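Local atomic coordinates of microbial serine proteinases; subtilisin (Bacillus subtilis, PDB entry 2GKO), a protein that catalyses the hydrolysis of peptide bonds in proteins as a cold-adapted, calcium-binding serine protease of the subtilase family. Residues G110-I115 and S145-N150; K132-M137 and G159-A164; N136-S141 and A251-A256. All blocks are in the same frame, centred on the assembly; numbering follows the deposited sequence.

Contact 1. Residues G110-I115 and S145-N150; sequences GYADDI and SSLITN. With CA (calcium ion), chain E.
Ser145 OG is approached by two groups: Ala112 CB presses on it from the other segment at 3.3 Å, and Ile148 N donates a weak bond to it, also 3.3 Å long but fairly straight at 164°. Ser145 is the N-cap residue of helix 146-157, and this is its capping bond. OG lies anti to its own N (chi1 158°), which turns the hydroxyl back toward the amide of Ile148 in the first turn. Helix 112-129 starts opposite, after Tyr111, and the two first turns lean together through methyl and methylene groups. Ala112 CB also faces Ile148 CD1 at 3.9 Å. Ile148 continues inward, its CG1 lying 3.9 Å from Ile115 CG2 as the two isoleucine chains cross at a slant. On the more exposed side, Leu147 CD1 rests on Asp113 CB at 4.0 Å. An alanine in place of Ile148 would probably leave Ala112 CB and Ile115 CG2 without the branch that packs on them, opening a gap between the two helices. The acids of segment 110-115 serve a calcium ion instead: Asp114 OD1 binds it at 2.4 Å, and Asp113 OD1 accepts a hydrogen bond from a water that is also a calcium ligand. The helix starts thus meet mainly by packing of aliphatic groups, while the charge of Asp114 goes to the metal directly and that of Asp113 through a water.

Contact 2. Residues K132-M137 and G159-A164; sequences KVVINM and GVLIIA
This is the strand pair of a beta-alpha-beta unit: strand 133-137 leads through helix 146-157 into strand 161-165, its parallel neighbour in the central sheet of the subtilisin fold. Four backbone bonds alternate across the pair, as parallel strands require. Leu161 N donates to Val133 O (3.0 Å), Ile135 N to Leu161 O (2.7 Å), Ile163 N to Ile135 O (2.8 Å) and Met137 N to Ile163 O (2.8 Å). Leu161, Ile135 and Ile163 each use both N and O in this ladder, and the last two bonds are nearly straight. The strands twist by 21° against each other. Side chains sort onto two faces. Beneath helices 112-129 and 146-157, Ile135 lays CG1 on Val160 CG1 at 3.6 Å and runs alongside Ile162, pointing the same way. Met137 turns at its last torsion (chi3 -78°), which sets CE 3.7 Å from Ile162 CG2. On the other face, toward helix 248-265, Val134 CG1 meets Ile163 CG1 at 3.7 Å, and Trp263 packs on Val134. Every touching residue is buried, and most are branched aliphatics, on both sides of the sheet. At the Val133 end of the ladder Gly159 closes helix 146-157 in a Schellman motif, its positive phi of 101° suiting glycine. There water takes over the bridging: one molecule links Gly159 O to Lys132 NZ, and a second accepts from Val133 N at 2.9 Å while donating weakly to the same carbonyl oxygen.

Contact 3. Residues N136-S141 and A251-A256; sequences NMSLGS and ASPHAA. With PMS (phenylmethanesulfonic acid), chain G.
A buried strand-to-helix contact lies here, close to the centre of the chain, where strand 133-137 runs out into a pocket-lining loop and meets the first half of helix 248-265. Two side chains from the strand end do most of the touching. Asn136 carries CG anti to its backbone N (chi1 -175°), which sends the amide across to the helix, where it settles against Ser252 and Pro253; Asn136 CB lies 4.1 Å from Ala256 CB, one turn further on. Ser138 follows two residues later on the same side. Its OG sits 3.6 Å from Ser252 CB and equally far from Pro253 CD, so the hydroxyl is wedged against carbon, and its polar need is met by a hydrogen bond with Ser249 O at the start of the same helix. The helix is kinked at Pro253, whose N can give no bond to the preceding turn, while Ala256 N still reaches Ser252 O at 2.9 Å. Beyond the strand the backbone swerves in an inverse gamma turn centred on Ser138, marked by a weak Leu139 N to Met137 O bond. The swerve takes the chain past the bound phenylmethanesulfonic acid, with Ser138 O 3.9 Å from the ligand S and Leu139 CA 3.9 Å from O2S. The Ser138-Leu139-Gly140 run, which starts at the turn, probably corresponds to the segment lining the substrate cleft in other subtilisins. Hydrogen bonds to the ligand come from Ser249 N and Asn168 ND2, consistent with the family's oxyanion hole. Val75 of helix 71-80 packs on Asn136, Ser138 and Pro253, while Ile163 of strand 161-165 backs Ser252, Ala255 and Ala256, so the contact is wedged between a second helix and the neighbouring strand.

Overall arrangement
Contacts 2 and 3 are core, whereas contact 1 is a surface contact about 15 Å from contact 2, centre to centre. Strand 133-137 ties them together: contact 2 pairs it with strand 161-165, contact 3 carries its end onto helix 248-265, and contact 1 joins helices 112-129 and 146-157, which precede and follow it in the chain. Those helices lie on one face of the sheet and helix 248-265 on the other. Ile115 of contact 1 packs on Met137, shared by the other two. The chemistry follows place: backbone bonding within the sheet, small polar and aliphatic groups beside the ligand pocket, methyl packing and calcium-bound acid outside.

Contact 1. Residues G110-I115 and S145-N150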
# COMPACT_ATOMS: atom_id res chain seq x y z
N GLY A 110 -8.31 -10.25 -11.85
CA GLY A 110 -9.32 -9.71 -10.94
C GLY A 110 -10.65 -9.12 -11.38
O GLY A 110 -10.70 -8.05 -12.01
N TYR A 111 -11.72 -9.79 -10.96
CA TYR A 111 -13.08 -9.34 -11.20
C TYR A 111 -13.48 -8.27 -10.18
O TYR A 111 -13.21 -8.37 -8.98
CB TYR A 111 -14.05 -10.52 -11.16
CG TYR A 111 -13.75 -11.55 -12.23
CD1 TYR A 111 -13.20 -12.79 -11.90
CD2 TYR A 111 -13.95 -11.27 -13.58
CE1 TYR A 111 -12.90 -13.73 -12.87
CE2 TYR A 111 -13.65 -12.21 -14.57
CZ TYR A 111 -13.12 -13.44 -14.21
OH TYR A 111 -12.81 -14.38 -15.16
N ALA A 112 -14.13 -7.23 -10.68
CA ALA A 112 -14.56 -6.12 -9.85
C ALA A 112 -15.45 -6.57 -8.70
O ALA A 112 -15.36 -6.02 -7.60
CB ALA A 112 -15.27 -5.06 -10.69
N ASP A 113 -16.30 -7.57 -8.93
CA ASP A 113 -17.22 -7.95 -7.86
C ASP A 113 -16.49 -8.64 -6.71
O ASP A 113 -16.89 -8.49 -5.57
CB ASP A 113 -18.48 -8.72 -8.32
CG ASP A 113 -18.20 -9.80 -9.31
OD1 ASP A 113 -17.10 -10.38 -9.33
OD2 ASP A 113 -19.08 -10.14 -10.15
N ASP A 114 -15.44 -9.40 -7.02
CA ASP A 114 -14.63 -10.02 -5.97
C ASP A 114 -13.91 -9.00 -5.13
O ASP A 114 -13.88 -9.12 -3.90
CB ASP A 114 -13.58 -10.95 -6.58
CG ASP A 114 -14.17 -12.15 -7.27
OD1 ASP A 114 -15.38 -12.44 -7.09
OD2 ASP A 114 -13.46 -12.89 -7.98
N ILE A 115 -13.30 -8.02 -5.79
CA ILE A 115 -12.60 -6.93 -5.11
C ILE A 115 -13.57 -6.13 -4.24
O ILE A 115 -13.29 -5.79 -3.09
CB ILE A 115 -11.91 -5.99 -6.15
CG1 ILE A 115 -10.81 -6.75 -6.92
CG2 ILE A 115 -11.32 -4.76 -5.48
CD1 ILE A 115 -10.43 -6.13 -8.25
N SER A 145 -14.75 1.27 -11.84
CA SER A 145 -15.81 0.31 -11.58
C SER A 145 -16.67 0.85 -10.44
O SER A 145 -16.17 1.13 -9.35
CB SER A 145 -15.23 -1.05 -11.21
OG SER A 145 -16.16 -1.84 -10.51
N SER A 146 -17.96 1.04 -10.68
CA SER A 146 -18.85 1.51 -9.61
C SER A 146 -18.92 0.49 -8.46
O SER A 146 -19.09 0.90 -7.32
CB SER A 146 -20.26 1.82 -10.14
OG SER A 146 -20.80 0.68 -10.74
N LEU A 147 -18.78 -0.80 -8.74
CA LEU A 147 -18.78 -1.81 -7.66
C LEU A 147 -17.62 -1.51 -6.70
O LEU A 147 -17.81 -1.49 -5.49
CB LEU A 147 -18.65 -3.22 -8.24
CG LEU A 147 -19.85 -3.77 -8.99
CD1 LEU A 147 -19.51 -5.08 -9.67
CD2 LEU A 147 -21.02 -3.96 -8.01
N ILE A 148 -16.44 -1.27 -7.26
CA ILE A 148 -15.26 -1.04 -6.43
C ILE A 148 -15.36 0.32 -5.74
O ILE A 148 -15.11 0.48 -4.54
CB ILE A 148 -13.98 -1.16 -7.27
CG1 ILE A 148 -13.76 -2.62 -7.66
CG2 ILE A 148 -12.78 -0.61 -6.48
CD1 ILE A 148 -12.72 -2.83 -8.72
N THR A 149 -15.72 1.35 -6.51
CA THR A 149 -15.91 2.68 -5.93
C THR A 149 -16.88 2.70 -4.74
O THR A 149 -16.57 3.25 -3.68
CB THR A 149 -16.43 3.62 -7.02
OG1 THR A 149 -15.40 3.88 -7.98
CG2 THR A 149 -16.77 4.98 -6.44
N ASN A 150 -18.04 2.08 -4.92
CA ASN A 150 -19.06 2.07 -3.87
C ASN A 150 -18.60 1.31 -2.64
O ASN A 150 -18.90 1.70 -1.51
CB ASN A 150 -20.37 1.52 -4.39
CG ASN A 150 -21.05 2.45 -5.39
OD1 ASN A 150 -20.63 3.60 -5.54
ND2 ASN A 150 -22.07 1.95 -6.08
CA CA E . -16.95 -14.16 -7.83
O HOH W 1 -16.79 -12.77 -9.81
O HOH W 2 -16.14 -15.02 -5.85
O HOH W 3 -17.81 -16.06 -9.37

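Contact 2. Residues K132-M137 and G159-A164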
# COMPACT_ATOMS: atom_id res chain seq x y z
N LYS A 132 -9.18 -1.56 13.88
CA LYS A 132 -8.71 -0.63 12.87
C LYS A 132 -8.13 -1.41 11.70
O LYS A 132 -7.38 -2.39 11.88
CB LYS A 132 -7.69 0.34 13.47
CG LYS A 132 -8.26 1.19 14.62
CD LYS A 132 -9.55 1.90 14.23
CE LYS A 132 -9.81 3.11 15.11
NZ LYS A 132 -11.01 3.87 14.70
N VAL A 133 -8.52 -1.00 10.50
CA VAL A 133 -8.15 -1.71 9.28
C VAL A 133 -7.59 -0.70 8.27
O VAL A 133 -8.21 0.35 8.00
CB VAL A 133 -9.35 -2.48 8.69
CG1 VAL A 133 -8.94 -3.17 7.42
CG2 VAL A 133 -9.89 -3.49 9.70
N VAL A 134 -6.43 -1.03 7.73
CA VAL A 134 -5.86 -0.35 6.59
C VAL A 134 -5.95 -1.32 5.42
O VAL A 134 -5.31 -2.37 5.42
CB VAL A 134 -4.37 0.02 6.81
CG1 VAL A 134 -3.82 0.77 5.58
CG2 VAL A 134 -4.18 0.85 8.07
N ILE A 135 -6.77 -1.00 4.43
CA ILE A 135 -6.77 -1.74 3.18
C ILE A 135 -5.61 -1.27 2.31
O ILE A 135 -5.41 -0.08 2.12
CB ILE A 135 -8.09 -1.52 2.37
CG1 ILE A 135 -9.23 -2.26 3.05
CG2 ILE A 135 -7.90 -2.00 0.93
CD1 ILE A 135 -10.63 -2.01 2.46
N ASN A 136 -4.90 -2.23 1.75
CA ASN A 136 -3.97 -1.99 0.67
C ASN A 136 -4.47 -2.62 -0.63
O ASN A 136 -4.65 -3.83 -0.69
CB ASN A 136 -2.59 -2.56 1.00
CG ASN A 136 -1.57 -2.22 -0.06
OD1 ASN A 136 -0.93 -1.16 0.01
ND2 ASN A 136 -1.48 -3.06 -1.09
N MET A 137 -4.66 -1.80 -1.66
CA MET A 137 -5.00 -2.28 -3.01
C MET A 137 -3.89 -1.89 -3.99
O MET A 137 -3.85 -0.79 -4.52
CB MET A 137 -6.36 -1.76 -3.48
CG MET A 137 -7.46 -2.51 -2.80
SD MET A 137 -9.07 -2.12 -3.44
CE MET A 137 -9.36 -0.63 -2.69
N GLY A 159 -14.82 3.56 8.65
CA GLY A 159 -13.62 3.91 9.37
C GLY A 159 -12.35 3.25 8.86
O GLY A 159 -11.29 3.37 9.48
N VAL A 160 -12.46 2.52 7.75
CA VAL A 160 -11.32 1.84 7.13
C VAL A 160 -10.49 2.86 6.35
O VAL A 160 -11.04 3.72 5.65
CB VAL A 160 -11.78 0.68 6.22
CG1 VAL A 160 -10.62 0.01 5.51
CG2 VAL A 160 -12.58 -0.33 7.01
N LEU A 161 -9.17 2.81 6.51
CA LEU A 161 -8.26 3.61 5.70
C LEU A 161 -7.88 2.80 4.45
O LEU A 161 -7.48 1.65 4.56
CB LEU A 161 -7.01 3.96 6.47
CG LEU A 161 -6.00 4.85 5.75
CD1 LEU A 161 -6.59 6.20 5.37
CD2 LEU A 161 -4.81 5.05 6.63
N ILE A 162 -8.04 3.39 3.28
CA ILE A 162 -7.77 2.70 2.02
C ILE A 162 -6.56 3.32 1.32
O ILE A 162 -6.56 4.49 0.99
CB ILE A 162 -8.99 2.73 1.09
CG1 ILE A 162 -10.18 1.99 1.73
CG2 ILE A 162 -8.64 2.09 -0.24
CD1 ILE A 162 -11.25 2.87 2.25
N ILE A 163 -5.53 2.51 1.10
CA ILE A 163 -4.31 2.90 0.40
C ILE A 163 -4.26 2.13 -0.90
O ILE A 163 -4.56 0.94 -0.92
CB ILE A 163 -3.04 2.58 1.24
CG1 ILE A 163 -3.19 3.03 2.70
CG2 ILE A 163 -1.77 3.16 0.58
CD1 ILE A 163 -3.38 4.49 2.88
N ALA A 164 -3.91 2.80 -2.00
CA ALA A 164 -3.84 2.15 -3.30
C ALA A 164 -2.70 2.66 -4.16
O ALA A 164 -2.28 3.80 -4.05
CB ALA A 164 -5.15 2.36 -4.04
O HOH W 4 -11.50 4.77 11.95
O HOH W 5 -10.78 0.77 10.55

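Contact 3. Residues N136-S141 and A251-A256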
# COMPACT_ATOMS: atom_id res chain seq x y z
N ASN A 136 -4.90 -2.23 1.75
CA ASN A 136 -3.97 -1.99 0.67
C ASN A 136 -4.47 -2.62 -0.63
O ASN A 136 -4.65 -3.83 -0.69
CB ASN A 136 -2.59 -2.56 1.00
CG ASN A 136 -1.57 -2.22 -0.06
OD1 ASN A 136 -0.93 -1.16 0.01
ND2 ASN A 136 -1.48 -3.06 -1.09
N MET A 137 -4.66 -1.80 -1.66
CA MET A 137 -5.00 -2.28 -3.01
C MET A 137 -3.89 -1.89 -3.99
O MET A 137 -3.85 -0.79 -4.52
CB MET A 137 -6.36 -1.76 -3.48
CG MET A 137 -7.46 -2.51 -2.80
SD MET A 137 -9.07 -2.12 -3.44
CE MET A 137 -9.36 -0.63 -2.69
N SER A 138 -2.99 -2.83 -4.20
CA SER A 138 -1.91 -2.68 -5.15
C SER A 138 -2.40 -3.17 -6.50
O SER A 138 -1.96 -4.20 -7.03
CB SER A 138 -0.67 -3.43 -4.66
OG SER A 138 -0.05 -2.71 -3.62
N LEU A 139 -3.36 -2.43 -7.04
CA LEU A 139 -4.02 -2.82 -8.27
C LEU A 139 -4.64 -1.58 -8.84
O LEU A 139 -4.85 -0.58 -8.16
CB LEU A 139 -5.04 -3.94 -8.00
CG LEU A 139 -6.16 -3.67 -7.00
CD1 LEU A 139 -7.31 -2.95 -7.66
CD2 LEU A 139 -6.65 -4.97 -6.35
N GLY A 140 -4.91 -1.62 -10.14
CA GLY A 140 -5.48 -0.45 -10.76
C GLY A 140 -5.97 -0.74 -12.15
O GLY A 140 -5.59 -1.72 -12.76
N SER A 141 -6.84 0.13 -12.63
CA SER A 141 -7.33 0.09 -13.99
C SER A 141 -7.63 1.53 -14.40
O SER A 141 -7.85 2.38 -13.56
CB SER A 141 -8.58 -0.81 -14.04
OG SER A 141 -9.53 -0.40 -15.00
N ALA A 251 4.94 0.59 -3.90
CA ALA A 251 4.89 1.83 -3.12
C ALA A 251 3.75 1.82 -2.14
O ALA A 251 3.90 2.22 -0.99
CB ALA A 251 4.78 3.03 -4.07
N SER A 252 2.58 1.40 -2.60
CA SER A 252 1.39 1.36 -1.79
C SER A 252 1.61 0.69 -0.42
O SER A 252 1.26 1.29 0.58
CB SER A 252 0.23 0.71 -2.58
OG SER A 252 -1.01 0.81 -1.88
N PRO A 253 2.16 -0.53 -0.36
CA PRO A 253 2.35 -1.16 0.96
C PRO A 253 3.36 -0.49 1.86
O PRO A 253 3.25 -0.67 3.05
CB PRO A 253 2.79 -2.57 0.61
CG PRO A 253 3.35 -2.48 -0.75
CD PRO A 253 2.52 -1.46 -1.44
N HIS A 254 4.33 0.24 1.32
CA HIS A 254 5.17 1.07 2.17
C HIS A 254 4.33 2.10 2.92
O HIS A 254 4.46 2.27 4.13
CB HIS A 254 6.22 1.78 1.34
CG HIS A 254 7.38 0.92 0.95
ND1 HIS A 254 7.40 0.18 -0.21
CD2 HIS A 254 8.58 0.71 1.55
CE1 HIS A 254 8.56 -0.44 -0.32
NE2 HIS A 254 9.28 -0.16 0.76
N ALA A 255 3.44 2.77 2.21
CA ALA A 255 2.50 3.70 2.81
C ALA A 255 1.51 3.02 3.74
O ALA A 255 1.18 3.56 4.78
CB ALA A 255 1.77 4.45 1.75
N ALA A 256 1.00 1.84 3.38
CA ALA A 256 0.00 1.16 4.22
C ALA A 256 0.65 0.75 5.54
O ALA A 256 0.05 0.87 6.60
CB ALA A 256 -0.56 -0.06 3.52
C PMS G . 0.46 -3.93 -10.13
S PMS G . 0.57 -2.45 -9.36
C1 PMS G . 1.72 -4.78 -10.00
C2 PMS G . 2.73 -4.71 -10.96
C3 PMS G . 3.88 -5.51 -10.85
C4 PMS G . 3.98 -6.41 -9.80
C5 PMS G . 2.96 -6.52 -8.86
C6 PMS G . 1.83 -5.71 -8.97
O2S PMS G . -0.61 -1.70 -9.72
O1S PMS G . 1.88 -1.90 -9.73